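Local coordinates for MarR family transcriptional regulator (PDB 5HLI), which probably controls transcription as a redox-sensing, MarR-type DNA-binding regulator that can form a disulfide, at residues L45-L50 / S82-R87; N54-T57 / R63-D66. The protein carries 1 engineered substitution. One frame throughout, in Å; residues are numbered along the deposited sequence.

Contact 1: residues L45-L50 / S82-R87; sequences LVLLTL and SGWVKR
Leu-47 reaches from helix 41-52 to the indole of Trp-84, the two side chains crossing at about a right angle. Its CB points toward residues 82-87, and chi1 of -66° turns CG to the Trp-84 side, beside the backbone N; chi2 near 180° then carries CD1 on outward over the ring and leaves CD2 nearer CB of Trp-84. CD1 lies over one face of the six-membered ring, 3.9 Å from the centroid and 23° off the normal, a CH-pi contact displaced toward the rim. Its nearest atom is CE3 of Trp-84 at 3.6 Å. CD2 sits nearer the root of the indole, 3.7 Å from CE3 and 4.1 Å from CB of Trp-84. Ile-39 touches both side chains. Gly-83, with positive phi, is the C-prime residue of the Schellman motif ending helix 69-81. From this helix the chain turns through Trp-84 into strand 85-89, the first strand of the wing in the winged helix-turn-helix fold of MarR proteins. One turn along helix 41-52, Leu-50 repeats the approach on a smaller partner, its CD1 meeting CG1 of Val-85 at 3.6 Å, again with the side chains crossed. Ile-99 of the neighbouring strand packs on both Leu-50 and Val-85.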
ATOM      1  N   LEU A  45      10.414  -3.575 -11.304  1.00 20.11           N
ATOM      2  CA  LEU A  45       9.586  -4.506 -12.065  1.00 22.14           C
ATOM      3  C   LEU A  45      10.331  -5.036 -13.283  1.00 19.53           C
ATOM      4  O   LEU A  45      10.233  -6.225 -13.608  1.00 19.21           O
ATOM      5  CB  LEU A  45       8.282  -3.830 -12.491  1.00 21.55           C
ATOM      6  CG  LEU A  45       7.264  -3.485 -11.402  1.00 23.14           C
ATOM      7  CD1 LEU A  45       6.026  -2.866 -12.027  1.00 23.98           C
ATOM      8  CD2 LEU A  45       6.899  -4.718 -10.598  1.00 22.17           C
ATOM      9  N   VAL A  46      11.076  -4.167 -13.971  1.00 15.64           N
ATOM     10  CA  VAL A  46      11.851  -4.597 -15.134  1.00 19.00           C
ATOM     11  C   VAL A  46      12.944  -5.573 -14.715  1.00 21.63           C
ATOM     12  O   VAL A  46      13.171  -6.596 -15.372  1.00 20.54           O
ATOM     13  CB  VAL A  46      12.437  -3.377 -15.870  1.00 23.14           C
ATOM     14  CG1 VAL A  46      13.421  -3.822 -16.954  1.00 18.50           C
ATOM     15  CG2 VAL A  46      11.321  -2.527 -16.473  1.00 21.47           C
ATOM     16  N   LEU A  47      13.640  -5.270 -13.619  1.00 20.13           N
ATOM     17  CA  LEU A  47      14.680  -6.172 -13.134  1.00 21.00           C
ATOM     18  C   LEU A  47      14.094  -7.521 -12.736  1.00 23.87           C
ATOM     19  O   LEU A  47      14.714  -8.567 -12.961  1.00 23.39           O
ATOM     20  CB  LEU A  47      15.414  -5.532 -11.957  1.00 17.99           C
ATOM     21  CG  LEU A  47      16.228  -4.274 -12.280  1.00 21.10           C
ATOM     22  CD1 LEU A  47      16.717  -3.608 -11.002  1.00 21.75           C
ATOM     23  CD2 LEU A  47      17.401  -4.611 -13.193  1.00 16.67           C
ATOM     24  N   LEU A  48      12.889  -7.518 -12.159  1.00 20.65           N
ATOM     25  CA  LEU A  48      12.282  -8.763 -11.700  1.00 19.91           C
ATOM     26  C   LEU A  48      11.982  -9.705 -12.863  1.00 21.17           C
ATOM     27  O   LEU A  48      12.185 -10.920 -12.749  1.00 23.30           O
ATOM     28  CB  LEU A  48      11.013  -8.465 -10.898  1.00 20.90           C
ATOM     29  CG  LEU A  48      11.259  -7.959  -9.475  1.00 22.17           C
ATOM     30  CD1 LEU A  48       9.965  -7.487  -8.827  1.00 24.25           C
ATOM     31  CD2 LEU A  48      11.920  -9.046  -8.633  1.00 23.85           C
ATOM     32  N   THR A  49      11.504  -9.175 -13.991  1.00 18.80           N
ATOM     33  CA  THR A  49      11.249 -10.057 -15.127  1.00 21.70           C
ATOM     34  C   THR A  49      12.553 -10.487 -15.790  1.00 26.47           C
ATOM     35  O   THR A  49      12.666 -11.624 -16.265  1.00 25.62           O
ATOM     36  CB  THR A  49      10.299  -9.399 -16.138  1.00 20.72           C
ATOM     37  OG1 THR A  49       9.976 -10.343 -17.166  1.00 20.09           O
ATOM     38  CG2 THR A  49      10.916  -8.166 -16.786  1.00 20.07           C
ATOM     39  N   LEU A  50      13.559  -9.609 -15.811  1.00 23.14           N
ATOM     40  CA  LEU A  50      14.855  -9.995 -16.362  1.00 21.54           C
ATOM     41  C   LEU A  50      15.506 -11.086 -15.523  1.00 25.48           C
ATOM     42  O   LEU A  50      16.171 -11.977 -16.060  1.00 24.97           O
ATOM     43  CB  LEU A  50      15.772  -8.777 -16.465  1.00 18.20           C
ATOM     44  CG  LEU A  50      15.444  -7.777 -17.575  1.00 21.90           C
ATOM     45  CD1 LEU A  50      16.304  -6.536 -17.441  1.00 22.81           C
ATOM     46  CD2 LEU A  50      15.647  -8.415 -18.939  1.00 24.82           C
ATOM     47  N   SER A  82      22.763   3.460 -15.480  1.00 25.67           N
ATOM     48  CA  SER A  82      23.146   3.150 -14.109  1.00 26.35           C
ATOM     49  C   SER A  82      23.771   1.768 -13.970  1.00 28.32           C
ATOM     50  O   SER A  82      23.959   1.300 -12.843  1.00 27.10           O
ATOM     51  CB  SER A  82      21.935   3.282 -13.177  1.00 27.86           C
ATOM     52  OG  SER A  82      20.832   2.537 -13.655  1.00 25.51           O
ATOM     53  N   GLY A  83      24.082   1.105 -15.081  1.00 23.78           N
ATOM     54  CA  GLY A  83      24.894  -0.096 -15.051  1.00 24.17           C
ATOM     55  C   GLY A  83      24.169  -1.395 -14.787  1.00 25.87           C
ATOM     56  O   GLY A  83      24.818  -2.376 -14.410  1.00 20.81           O
ATOM     57  N   TRP A  84      22.850  -1.446 -14.984  1.00 25.42           N
ATOM     58  CA  TRP A  84      22.093  -2.665 -14.716  1.00 21.43           C
ATOM     59  C   TRP A  84      21.910  -3.538 -15.951  1.00 24.09           C
ATOM     60  O   TRP A  84      21.946  -4.770 -15.848  1.00 21.50           O
ATOM     61  CB  TRP A  84      20.716  -2.320 -14.143  1.00 22.29           C
ATOM     62  CG  TRP A  84      20.744  -1.714 -12.778  1.00 18.72           C
ATOM     63  CD1 TRP A  84      20.916  -0.397 -12.468  1.00 22.30           C
ATOM     64  CD2 TRP A  84      20.561  -2.398 -11.534  1.00 18.37           C
ATOM     65  NE1 TRP A  84      20.865  -0.220 -11.105  1.00 21.83           N
ATOM     66  CE2 TRP A  84      20.646  -1.435 -10.511  1.00 19.71           C
ATOM     67  CE3 TRP A  84      20.341  -3.735 -11.187  1.00 20.33           C
ATOM     68  CZ2 TRP A  84      20.518  -1.764  -9.165  1.00 21.62           C
ATOM     69  CZ3 TRP A  84      20.208  -4.058  -9.852  1.00 23.01           C
ATOM     70  CH2 TRP A  84      20.300  -3.079  -8.857  1.00 21.58           C
ATOM     71  N   VAL A  85      21.684  -2.933 -17.116  1.00 20.87           N
ATOM     72  CA  VAL A  85      21.392  -3.668 -18.338  1.00 24.30           C
ATOM     73  C   VAL A  85      22.242  -3.108 -19.471  1.00 24.23           C
ATOM     74  O   VAL A  85      22.824  -2.028 -19.370  1.00 23.60           O
ATOM     75  CB  VAL A  85      19.897  -3.602 -18.727  1.00 22.34           C
ATOM     76  CG1 VAL A  85      19.013  -4.166 -17.618  1.00 21.99           C
ATOM     77  CG2 VAL A  85      19.502  -2.172 -19.070  1.00 22.04           C
ATOM     78  N   LYS A  86      22.291  -3.860 -20.564  1.00 23.89           N
ATOM     79  CA  LYS A  86      22.778  -3.368 -21.842  1.00 24.54           C
ATOM     80  C   LYS A  86      21.616  -3.272 -22.823  1.00 23.37           C
ATOM     81  O   LYS A  86      20.680  -4.075 -22.784  1.00 24.60           O
ATOM     82  CB  LYS A  86      23.870  -4.276 -22.418  1.00 27.34           C
ATOM     83  CG  LYS A  86      25.144  -4.305 -21.593  1.00 32.20           C
ATOM     84  CD  LYS A  86      26.261  -5.035 -22.320  1.00 32.76           C
ATOM     85  CE  LYS A  86      27.581  -4.881 -21.578  1.00 39.21           C
ATOM     86  NZ  LYS A  86      27.966  -3.446 -21.441  1.00 39.19           N
ATOM     87  N   ARG A  87      21.677  -2.272 -23.694  1.00 23.16           N
ATOM     88  CA  ARG A  87      20.692  -2.083 -24.750  1.00 23.28           C
ATOM     89  C   ARG A  87      21.353  -2.347 -26.096  1.00 27.10           C
ATOM     90  O   ARG A  87      22.423  -1.802 -26.382  1.00 25.88           O
ATOM     91  CB  ARG A  87      20.102  -0.670 -24.703  1.00 24.90           C
ATOM     92  CG  ARG A  87      19.186  -0.435 -23.505  1.00 22.93           C
ATOM     93  CD  ARG A  87      18.832   1.035 -23.309  1.00 22.79           C
ATOM     94  NE  ARG A  87      18.108   1.611 -24.438  1.00 26.80           N
ATOM     95  CZ  ARG A  87      18.638   2.458 -25.314  1.00 29.22           C
ATOM     96  NH1 ARG A  87      19.906   2.833 -25.192  1.00 28.53           N
ATOM     97  NH2 ARG A  87      17.901   2.931 -26.312  1.00 22.51           N
TER

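Contact 2: residues N54-T57 / R63-D66; sequences NPQT and RHLD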
ATOM      1  N   ASN A  54      16.182 -13.865 -19.159  1.00 25.24           N
ATOM      2  CA  ASN A  54      17.212 -12.945 -19.634  1.00 27.08           C
ATOM      3  C   ASN A  54      18.046 -13.626 -20.714  1.00 30.17           C
ATOM      4  O   ASN A  54      18.510 -14.745 -20.512  1.00 29.77           O
ATOM      5  CB  ASN A  54      18.099 -12.494 -18.469  1.00 29.29           C
ATOM      6  CG  ASN A  54      19.353 -11.773 -18.925  1.00 34.24           C
ATOM      7  OD1 ASN A  54      19.294 -10.648 -19.424  1.00 28.02           O
ATOM      8  ND2 ASN A  54      20.501 -12.416 -18.742  1.00 28.32           N
ATOM      9  N   PRO A  55      18.234 -12.963 -21.868  1.00 27.50           N
ATOM     10  CA  PRO A  55      17.744 -11.624 -22.220  1.00 28.68           C
ATOM     11  C   PRO A  55      16.261 -11.585 -22.590  1.00 27.12           C
ATOM     12  O   PRO A  55      15.605 -12.623 -22.651  1.00 22.56           O
ATOM     13  CB  PRO A  55      18.598 -11.263 -23.435  1.00 27.89           C
ATOM     14  CG  PRO A  55      18.822 -12.577 -24.104  1.00 30.20           C
ATOM     15  CD  PRO A  55      19.004 -13.563 -22.973  1.00 31.63           C
ATOM     16  N   GLN A  56      15.753 -10.376 -22.824  1.00 23.19           N
ATOM     17  CA  GLN A  56      14.399 -10.156 -23.307  1.00 23.85           C
ATOM     18  C   GLN A  56      14.403  -8.976 -24.261  1.00 25.06           C
ATOM     19  O   GLN A  56      15.177  -8.030 -24.098  1.00 25.66           O
ATOM     20  CB  GLN A  56      13.408  -9.859 -22.172  1.00 20.14           C
ATOM     21  CG  GLN A  56      12.990 -11.049 -21.346  1.00 20.84           C
ATOM     22  CD  GLN A  56      11.860 -10.703 -20.406  1.00 22.38           C
ATOM     23  OE1 GLN A  56      10.834 -10.170 -20.828  1.00 22.47           O
ATOM     24  NE2 GLN A  56      12.044 -10.990 -19.123  1.00 24.33           N
ATOM     25  N   THR A  57      13.523  -9.032 -25.254  1.00 24.31           N
ATOM     26  CA  THR A  57      13.305  -7.855 -26.074  1.00 18.06           C
ATOM     27  C   THR A  57      12.493  -6.828 -25.292  1.00 21.83           C
ATOM     28  O   THR A  57      11.861  -7.136 -24.278  1.00 19.93           O
ATOM     29  CB  THR A  57      12.588  -8.217 -27.374  1.00 24.43           C
ATOM     30  OG1 THR A  57      11.281  -8.726 -27.075  1.00 24.60           O
ATOM     31  CG2 THR A  57      13.382  -9.262 -28.156  1.00 25.69           C
ATOM     32  N   ARG A  63       5.094  -7.042 -22.575  1.00 21.56           N
ATOM     33  CA  ARG A  63       4.060  -8.052 -22.361  1.00 25.35           C
ATOM     34  C   ARG A  63       4.069  -8.553 -20.922  1.00 25.72           C
ATOM     35  O   ARG A  63       3.008  -8.718 -20.309  1.00 24.35           O
ATOM     36  CB  ARG A  63       4.246  -9.211 -23.340  1.00 26.88           C
ATOM     37  CG  ARG A  63       3.940  -8.848 -24.787  1.00 32.53           C
ATOM     38  CD  ARG A  63       3.942 -10.070 -25.695  1.00 34.52           C
ATOM     39  NE  ARG A  63       5.283 -10.597 -25.925  1.00 34.99           N
ATOM     40  CZ  ARG A  63       6.104 -10.156 -26.874  1.00 40.93           C
ATOM     41  NH1 ARG A  63       5.722  -9.173 -27.679  1.00 43.32           N
ATOM     42  NH2 ARG A  63       7.307 -10.694 -27.019  1.00 32.74           N
ATOM     43  N   HIS A  64       5.259  -8.786 -20.361  1.00 23.33           N
ATOM     44  CA  HIS A  64       5.356  -9.275 -18.987  1.00 23.44           C
ATOM     45  C   HIS A  64       4.777  -8.283 -17.989  1.00 23.10           C
ATOM     46  O   HIS A  64       4.107  -8.681 -17.029  1.00 23.29           O
ATOM     47  CB  HIS A  64       6.812  -9.565 -18.632  1.00 24.40           C
ATOM     48  CG  HIS A  64       7.348 -10.810 -19.255  1.00 24.50           C
ATOM     49  ND1 HIS A  64       8.634 -10.904 -19.739  1.00 27.25           N
ATOM     50  CD2 HIS A  64       6.776 -12.017 -19.466  1.00 28.33           C
ATOM     51  CE1 HIS A  64       8.830 -12.114 -20.226  1.00 26.25           C
ATOM     52  NE2 HIS A  64       7.721 -12.809 -20.068  1.00 29.87           N
ATOM     53  N   LEU A  65       5.046  -6.992 -18.181  1.00 20.42           N
ATOM     54  CA  LEU A  65       4.620  -5.968 -17.237  1.00 23.14           C
ATOM     55  C   LEU A  65       3.341  -5.257 -17.654  1.00 22.14           C
ATOM     56  O   LEU A  65       2.819  -4.453 -16.875  1.00 20.93           O
ATOM     57  CB  LEU A  65       5.732  -4.929 -17.049  1.00 18.43           C
ATOM     58  CG  LEU A  65       7.124  -5.464 -16.709  1.00 23.54           C
ATOM     59  CD1 LEU A  65       8.084  -4.319 -16.407  1.00 22.32           C
ATOM     60  CD2 LEU A  65       7.063  -6.440 -15.551  1.00 23.18           C
ATOM     61  N   ASP A  66       2.826  -5.542 -18.848  1.00 23.04           N
ATOM     62  CA  ASP A  66       1.711  -4.801 -19.436  1.00 24.32           C
ATOM     63  C   ASP A  66       1.988  -3.300 -19.411  1.00 21.09           C
ATOM     64  O   ASP A  66       1.212  -2.500 -18.882  1.00 23.17           O
ATOM     65  CB  ASP A  66       0.387  -5.130 -18.747  1.00 22.74           C
ATOM     66  CG  ASP A  66      -0.811  -4.628 -19.534  1.00 32.60           C
ATOM     67  OD1 ASP A  66      -0.660  -4.415 -20.757  1.00 28.81           O
ATOM     68  OD2 ASP A  66      -1.895  -4.444 -18.939  1.00 27.36           O
TER
HETATM   69  O   HOH W   1       9.650  -9.815 -28.944  1.00 32.34           O
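Gln-56 and His-64 approach from opposite directions, the amide standing almost perpendicular to the imidazole, with 89° between their planes. Extended beyond CG, the glutamine spans the distance to His-64 and brings its amide to the ring edge, where CD lies in the imidazole plane. ND1 of His-64 donates a weak, bent hydrogen bond to OE1 of Gln-56, 2.6 Å long with an angle of 122° at the hydrogen; the oxygen is crowded in the model and its exact place is less sure. NE2 of Gln-56 is bonded to Glu-53 O and Thr-49 OG1, two bonds that would limit rotation of the amide; a bond from OE1 to Ser-60 OG is subject to the same doubt. Thr-57 and Arg-63 meet through water. OG1 of Thr-57 lies 2.7 Å from a water that accepts a bond from NH2 of Arg-63 at 3.2 Å, in the plane of the guanidinium. The direct separation of Thr-57 OG1 and Arg-63 NH2 is 4.4 Å. The same OG1 also receives Ser-60 N, making Thr-57 the N-cap of helix 58-65. A short strand, 56-57, leading through an N-cap into this helix is the entry to the helix-turn-helix in the winged-helix fold of MarR proteins.

Contact 1 is core and contact 2 only partly buried: all four touching residues of the first are buried, whereas in the second Gln-56 is buried but Arg-63 and His-64 are exposed. Their chemistry follows, with methyls on an indole and an isopropyl group in one, a weak bond and a bridging water in the other. Both reach the same three-stranded sheet, contact 1 at outer strand 85-89 and contact 2 at outer strand 56-57, with 97-101 between them. Helix 41-52 joins the two contacts, whose centres are about 10 Å apart. Thr-49 OG1 and Gln-56 NE2 form a probable hydrogen bond of 2.9 Å, and Val-46 CG2 packs on Leu-65 CD1 at 3.7 Å.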